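Similar to sp|P32453 Saccharomyces cerevisiae YNL315c ATP11 (Candida glabrata CBS 138, PDB 2P4F) probably acts as a mitochondrial chaperone that binds unfolded protein, as Atp11 relatives do for the beta subunit of the F1-ATPase during its assembly. Local coordinates at residues 217-222 with 228-233; 268-273 with 287-292. All coordinates share one frame; numbering follows the deposited sequence.

Contact 1 (217-222 with 228-233); sequences IQFHLD and DMVLMN
Gln218 and His220 pair with Asn233 and Leu231 across two neighbouring antiparallel strands of the half-barrel sheet, joined by a connection that includes the short helix 224-227. Both are hydrogen-bonded pairs. In the first, Gln218 N reaches Asn233 O at 2.8 Å in an almost straight bond (178°) and Asn233 N returns to Gln218 O; in the second, His220 N and O bond Leu231 O and N. Beyond this ladder, water 1 donates to both His220 O and Met229 O, bridging the strands where direct pairing stops.

Phe219 and Met232 form the intervening non-hydrogen-bonded pair, on the face turned to Phe144 of helix 140-153. Met232 CG lies over the Phe219 ring, 4.0 Å from its centroid, a CH-pi contact, while the sulfur stands obliquely beside it in a Met-aromatic contact, with SD 3.5 Å from Phe219 CE1. Flexible and polarisable, methionine suits the ring; Ile217 CG2 to Met232 CG, 3.4 Å, is tighter than normal carbon contact. Farther along, Leu221 CD2 packs on Val230 CG2.

Asn233 suits the other face because its amide can donate and accept at once. Its ND2 gives a hydrogen to a lone pair of Gln218 OE1 at 3.0 Å, the two amide planes nearly perpendicular; Tyr105 OH also bonds OE1. A chi1 of 55° swings the amide back toward the neighbouring strand. There it lies nearly coplanar with the imidazole, Asn233 OD1 at the ring edge 2.8 Å from His220 NE2, although the N-H...O angle is bent, at 135°.

Contact 2 (268-273 with 287-292); sequences AKERIQ and INKLIQ
Glu270 meets the end of Lys289 through one carboxylate oxygen: OE2 and Lys289 NZ form a salt bridge between helix 266-280 and helix 287-295. The modelled separation of Glu270 OE2 and Lys289 NZ, 2.5 Å, is very short. OE2 is placed too close to the lysine in the model, so the length, and any detail of the approach, is doubtful, although the opposite charges face each other.

Both residues start out toward the opposite helix, and their side chains cross at about a right angle. Glutamate offers an extended chain beyond CG, carrying its carboxylate well away from its own backbone. Lysine supplies the greater length needed to span the gap: its CG sits opposite the backbone N (chi1 176°), and bends at chi2 and chi4 steer the ammonium group to the carboxylate. The amide of Gln292, one turn on from Lys289, folds back on its own helix, where NE2 makes a weak hydrogen bond to Lys289 O.

Other residues tie these helices into the fold. Leu290, an apolar residue suited to a buried position, packs on Phe157 and Val158 of strand 156-162. Arg271 NH2 donates to Leu293 O of helix 287-295, a second tie between the two helices, and NH1 to Glu298 O in the C-terminal tail.

With two partly exposed, flexible side chains and little area buried, the salt bridge is probably a modest, solvent-screened attraction that pairs two opposite charges, both ions probably keeping their charge.

Contact 1 belongs to the buried part of the sheet and contact 2 to the surface, on opposite sides of the chain's centre; their centres are about 27 Å apart and they do not touch. They share no helix or strand: contact 1 joins strands 215-220 and 229-236, both inner strands of the sheet, whereas contact 2 links two helices near the C-terminal end. The chemistry follows the setting. In 217-222 with 228-233, backbone pairing is combined with apolar packing and directed bonds that accommodate buried polar groups. Between 268-273 and 287-292 a single pair of opposite charges bridges separated backbones, without apolar contact between the segments.

Contact 1 (217-222 with 228-233)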
loop_
_atom_site.group_PDB
_atom_site.type_symbol
_atom_site.label_atom_id
_atom_site.label_comp_id
_atom_site.label_asym_id
_atom_site.label_seq_id
_atom_site.Cartn_x
_atom_site.Cartn_y
_atom_site.Cartn_z
ATOM N N ILE A 217 5.074 2.077 -2.652
ATOM C CA ILE A 217 4.159 1.317 -3.489
ATOM C C ILE A 217 3.359 2.312 -4.318
ATOM O O ILE A 217 2.856 3.290 -3.784
ATOM C CB ILE A 217 3.236 0.432 -2.634
ATOM C CG1 ILE A 217 4.068 -0.472 -1.669
ATOM C CG2 ILE A 217 2.326 -0.350 -3.531
ATOM C CD1 ILE A 217 3.306 -1.101 -0.580
ATOM N N GLN A 218 3.235 2.005 -5.639
ATOM C CA GLN A 218 2.371 2.782 -6.496
ATOM C C GLN A 218 1.173 1.906 -6.897
ATOM O O GLN A 218 1.388 0.717 -7.231
ATOM C CB GLN A 218 3.039 3.235 -7.803
ATOM C CG GLN A 218 4.276 4.143 -7.614
ATOM C CD GLN A 218 4.599 4.743 -8.984
ATOM O OE1 GLN A 218 5.106 3.955 -9.837
ATOM N NE2 GLN A 218 4.294 6.026 -9.217
ATOM N N PHE A 219 -0.018 2.542 -6.861
ATOM C CA PHE A 219 -1.220 1.935 -7.426
ATOM C C PHE A 219 -1.655 2.787 -8.589
ATOM O O PHE A 219 -1.881 3.978 -8.404
ATOM C CB PHE A 219 -2.321 1.871 -6.370
ATOM C CG PHE A 219 -2.005 0.950 -5.219
ATOM C CD1 PHE A 219 -2.347 -0.400 -5.233
ATOM C CD2 PHE A 219 -1.369 1.458 -4.084
ATOM C CE1 PHE A 219 -2.081 -1.280 -4.174
ATOM C CE2 PHE A 219 -1.081 0.605 -3.026
ATOM C CZ PHE A 219 -1.461 -0.736 -3.056
ATOM N N HIS A 220 -1.742 2.162 -9.763
ATOM C CA HIS A 220 -2.117 2.896 -10.971
ATOM C C HIS A 220 -3.555 2.614 -11.309
ATOM O O HIS A 220 -3.900 1.439 -11.449
ATOM C CB HIS A 220 -1.234 2.428 -12.147
ATOM C CG HIS A 220 0.200 2.719 -11.813
ATOM N ND1 HIS A 220 0.741 3.981 -11.897
ATOM C CD2 HIS A 220 1.168 1.858 -11.380
ATOM C CE1 HIS A 220 2.008 3.903 -11.529
ATOM N NE2 HIS A 220 2.309 2.619 -11.192
ATOM N N LEU A 221 -4.384 3.620 -11.443
ATOM C CA LEU A 221 -5.827 3.460 -11.634
ATOM C C LEU A 221 -6.283 3.721 -13.056
ATOM O O LEU A 221 -7.467 3.774 -13.349
ATOM C CB LEU A 221 -6.562 4.467 -10.702
ATOM C CG LEU A 221 -6.127 4.455 -9.233
ATOM C CD1 LEU A 221 -7.065 5.404 -8.490
ATOM C CD2 LEU A 221 -6.093 3.065 -8.639
ATOM N N ASP A 222 -5.349 3.913 -13.992
ATOM C CA ASP A 222 -5.604 4.306 -15.358
ATOM C C ASP A 222 -6.533 3.313 -16.059
ATOM O O ASP A 222 -7.239 3.746 -17.007
ATOM C CB ASP A 222 -4.278 4.405 -16.131
ATOM C CG ASP A 222 -3.265 5.279 -15.405
ATOM O OD1 ASP A 222 -2.871 6.320 -16.039
ATOM O OD2 ASP A 222 -2.786 4.967 -14.274
ATOM N N ASP A 228 -11.542 -2.424 -14.942
ATOM C CA ASP A 228 -11.732 -2.775 -13.541
ATOM C C ASP A 228 -10.482 -3.373 -12.887
ATOM O O ASP A 228 -10.554 -4.261 -12.036
ATOM C CB ASP A 228 -12.923 -3.742 -13.407
ATOM C CG ASP A 228 -13.392 -3.834 -11.969
ATOM O OD1 ASP A 228 -13.299 -2.888 -11.156
ATOM O OD2 ASP A 228 -13.863 -4.947 -11.622
ATOM N N MET A 229 -9.325 -2.849 -13.260
ATOM C CA MET A 229 -8.021 -3.301 -12.816
ATOM C C MET A 229 -7.168 -2.198 -12.243
ATOM O O MET A 229 -7.196 -1.105 -12.812
ATOM C CB MET A 229 -7.212 -3.820 -14.041
ATOM C CG MET A 229 -7.664 -5.086 -14.695
ATOM S SD MET A 229 -6.587 -5.252 -16.169
ATOM C CE MET A 229 -5.202 -6.097 -15.415
ATOM N N VAL A 230 -6.451 -2.500 -11.172
ATOM C CA VAL A 230 -5.441 -1.587 -10.606
ATOM C C VAL A 230 -4.104 -2.271 -10.699
ATOM O O VAL A 230 -4.011 -3.458 -10.289
ATOM C CB VAL A 230 -5.786 -1.227 -9.134
ATOM C CG1 VAL A 230 -4.677 -0.446 -8.475
ATOM C CG2 VAL A 230 -7.117 -0.477 -9.150
ATOM N N LEU A 231 -3.089 -1.625 -11.220
ATOM C CA LEU A 231 -1.753 -2.243 -11.355
ATOM C C LEU A 231 -0.895 -1.695 -10.226
ATOM O O LEU A 231 -0.833 -0.451 -10.037
ATOM C CB LEU A 231 -1.166 -1.879 -12.723
ATOM C CG LEU A 231 -1.925 -2.534 -13.906
ATOM C CD1 LEU A 231 -1.063 -2.247 -15.140
ATOM C CD2 LEU A 231 -2.170 -3.982 -13.725
ATOM N N MET A 232 -0.227 -2.592 -9.476
ATOM C CA MET A 232 0.612 -2.149 -8.351
ATOM C C MET A 232 2.058 -2.465 -8.559
ATOM O O MET A 232 2.316 -3.585 -9.054
ATOM C CB MET A 232 0.118 -2.878 -7.075
ATOM C CG MET A 232 0.861 -2.390 -5.837
ATOM S SD MET A 232 0.570 -3.519 -4.424
ATOM C CE MET A 232 1.836 -4.738 -4.792
ATOM N N ASN A 233 2.946 -1.535 -8.296
ATOM C CA ASN A 233 4.375 -1.830 -8.317
ATOM C C ASN A 233 4.960 -1.227 -7.041
ATOM O O ASN A 233 4.670 -0.084 -6.715
ATOM C CB ASN A 233 5.119 -1.306 -9.547
ATOM C CG ASN A 233 4.942 0.184 -9.752
ATOM O OD1 ASN A 233 3.850 0.601 -10.135
ATOM N ND2 ASN A 233 5.911 1.070 -9.566
HETATM O O HOH W 1 -5.243 0.560 -13.710
#

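Contact 2 (268-273 with 287-292)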
loop_
_atom_site.group_PDB
_atom_site.type_symbol
_atom_site.label_atom_id
_atom_site.label_comp_id
_atom_site.label_asym_id
_atom_site.label_seq_id
_atom_site.Cartn_x
_atom_site.Cartn_y
_atom_site.Cartn_z
ATOM N N ALA A 268 -12.571 -7.226 12.077
ATOM C CA ALA A 268 -12.339 -6.305 10.976
ATOM C C ALA A 268 -12.837 -4.911 11.368
ATOM O O ALA A 268 -12.211 -3.881 11.108
ATOM C CB ALA A 268 -13.027 -6.802 9.711
ATOM N N LYS A 269 -14.012 -4.869 12.005
ATOM C CA LYS A 269 -14.535 -3.562 12.473
ATOM C C LYS A 269 -13.617 -2.948 13.526
ATOM O O LYS A 269 -13.462 -1.719 13.560
ATOM C CB LYS A 269 -15.978 -3.676 12.984
ATOM C CG LYS A 269 -16.954 -4.168 11.925
ATOM C CD LYS A 269 -18.386 -4.272 12.497
ATOM C CE LYS A 269 -19.140 -5.444 11.901
ATOM N NZ LYS A 269 -20.206 -5.866 12.870
ATOM N N GLU A 270 -13.008 -3.798 14.366
ATOM C CA GLU A 270 -12.097 -3.264 15.374
ATOM C C GLU A 270 -10.862 -2.659 14.708
ATOM O O GLU A 270 -10.368 -1.600 15.112
ATOM C CB GLU A 270 -11.599 -4.328 16.327
ATOM C CG GLU A 270 -12.594 -4.800 17.352
ATOM C CD GLU A 270 -11.883 -5.828 18.236
ATOM O OE1 GLU A 270 -12.107 -7.045 18.049
ATOM O OE2 GLU A 270 -11.125 -5.347 19.105
ATOM N N ARG A 271 -10.391 -3.333 13.658
ATOM C CA ARG A 271 -9.256 -2.751 12.922
ATOM C C ARG A 271 -9.598 -1.422 12.269
ATOM O O ARG A 271 -8.798 -0.441 12.354
ATOM C CB ARG A 271 -8.783 -3.729 11.833
ATOM C CG ARG A 271 -8.085 -4.949 12.429
ATOM C CD ARG A 271 -7.251 -5.693 11.357
ATOM N NE ARG A 271 -6.608 -6.818 12.036
ATOM C CZ ARG A 271 -7.059 -8.081 12.002
ATOM N NH1 ARG A 271 -8.150 -8.396 11.286
ATOM N NH2 ARG A 271 -6.428 -9.064 12.668
ATOM N N ILE A 272 -10.757 -1.339 11.620
ATOM C CA ILE A 272 -11.122 -0.087 10.963
ATOM C C ILE A 272 -11.304 0.994 12.019
ATOM O O ILE A 272 -10.896 2.141 11.832
ATOM C CB ILE A 272 -12.380 -0.293 10.118
ATOM C CG1 ILE A 272 -12.056 -1.147 8.887
ATOM C CG2 ILE A 272 -13.017 1.047 9.768
ATOM C CD1 ILE A 272 -13.240 -1.783 8.217
ATOM N N GLN A 273 -11.913 0.655 13.154
ATOM C CA GLN A 273 -12.143 1.673 14.190
ATOM C C GLN A 273 -10.810 2.193 14.732
ATOM O O GLN A 273 -10.655 3.378 15.054
ATOM C CB GLN A 273 -12.974 1.064 15.347
ATOM C CG GLN A 273 -13.323 2.122 16.410
ATOM C CD GLN A 273 -14.301 3.148 15.864
ATOM O OE1 GLN A 273 -15.357 2.809 15.325
ATOM N NE2 GLN A 273 -13.980 4.443 15.968
ATOM N N ILE A 287 -1.630 1.795 21.439
ATOM C CA ILE A 287 -0.601 1.040 20.717
ATOM C C ILE A 287 -0.633 -0.456 20.958
ATOM O O ILE A 287 -0.351 -1.296 20.114
ATOM C CB ILE A 287 0.792 1.517 21.155
ATOM C CG1 ILE A 287 1.140 2.781 20.376
ATOM C CG2 ILE A 287 1.846 0.452 20.943
ATOM C CD1 ILE A 287 1.475 2.433 18.920
ATOM N N ASN A 288 -0.981 -0.734 22.220
ATOM C CA ASN A 288 -1.131 -2.148 22.576
ATOM C C ASN A 288 -2.214 -2.816 21.771
ATOM O O ASN A 288 -1.976 -3.949 21.313
ATOM C CB ASN A 288 -1.369 -2.226 24.093
ATOM C CG ASN A 288 -0.074 -1.613 24.662
ATOM O OD1 ASN A 288 0.844 -2.419 24.825
ATOM N ND2 ASN A 288 -0.053 -0.288 24.888
ATOM N N LYS A 289 -3.346 -2.146 21.575
ATOM C CA LYS A 289 -4.398 -2.814 20.784
ATOM C C LYS A 289 -3.970 -2.928 19.334
ATOM O O LYS A 289 -4.218 -3.918 18.642
ATOM C CB LYS A 289 -5.674 -2.015 20.882
ATOM C CG LYS A 289 -6.829 -2.517 20.038
ATOM C CD LYS A 289 -7.506 -3.711 20.685
ATOM C CE LYS A 289 -8.665 -4.234 19.847
ATOM N NZ LYS A 289 -9.863 -3.337 19.870
ATOM N N LEU A 290 -3.294 -1.896 18.841
ATOM C CA LEU A 290 -2.737 -1.939 17.480
ATOM C C LEU A 290 -1.885 -3.174 17.258
ATOM O O LEU A 290 -1.966 -3.949 16.307
ATOM C CB LEU A 290 -1.820 -0.728 17.196
ATOM C CG LEU A 290 -0.966 -0.887 15.898
ATOM C CD1 LEU A 290 -1.911 -0.833 14.709
ATOM C CD2 LEU A 290 0.127 0.151 15.872
ATOM N N ILE A 291 -0.989 -3.388 18.208
ATOM C CA ILE A 291 -0.072 -4.536 18.092
ATOM C C ILE A 291 -0.833 -5.845 18.194
ATOM O O ILE A 291 -0.600 -6.799 17.437
ATOM C CB ILE A 291 1.031 -4.450 19.164
ATOM C CG1 ILE A 291 1.968 -3.282 18.859
ATOM C CG2 ILE A 291 1.724 -5.794 19.236
ATOM C CD1 ILE A 291 2.972 -2.922 19.931
ATOM N N GLN A 292 -1.809 -5.913 19.085
ATOM C CA GLN A 292 -2.617 -7.147 19.153
ATOM C C GLN A 292 -3.377 -7.414 17.864
ATOM O O GLN A 292 -3.464 -8.538 17.359
ATOM C CB GLN A 292 -3.585 -6.998 20.327
ATOM C CG GLN A 292 -4.582 -8.130 20.516
ATOM C CD GLN A 292 -5.968 -7.809 19.971
ATOM O OE1 GLN A 292 -6.980 -8.446 20.265
ATOM N NE2 GLN A 292 -6.017 -6.777 19.136
#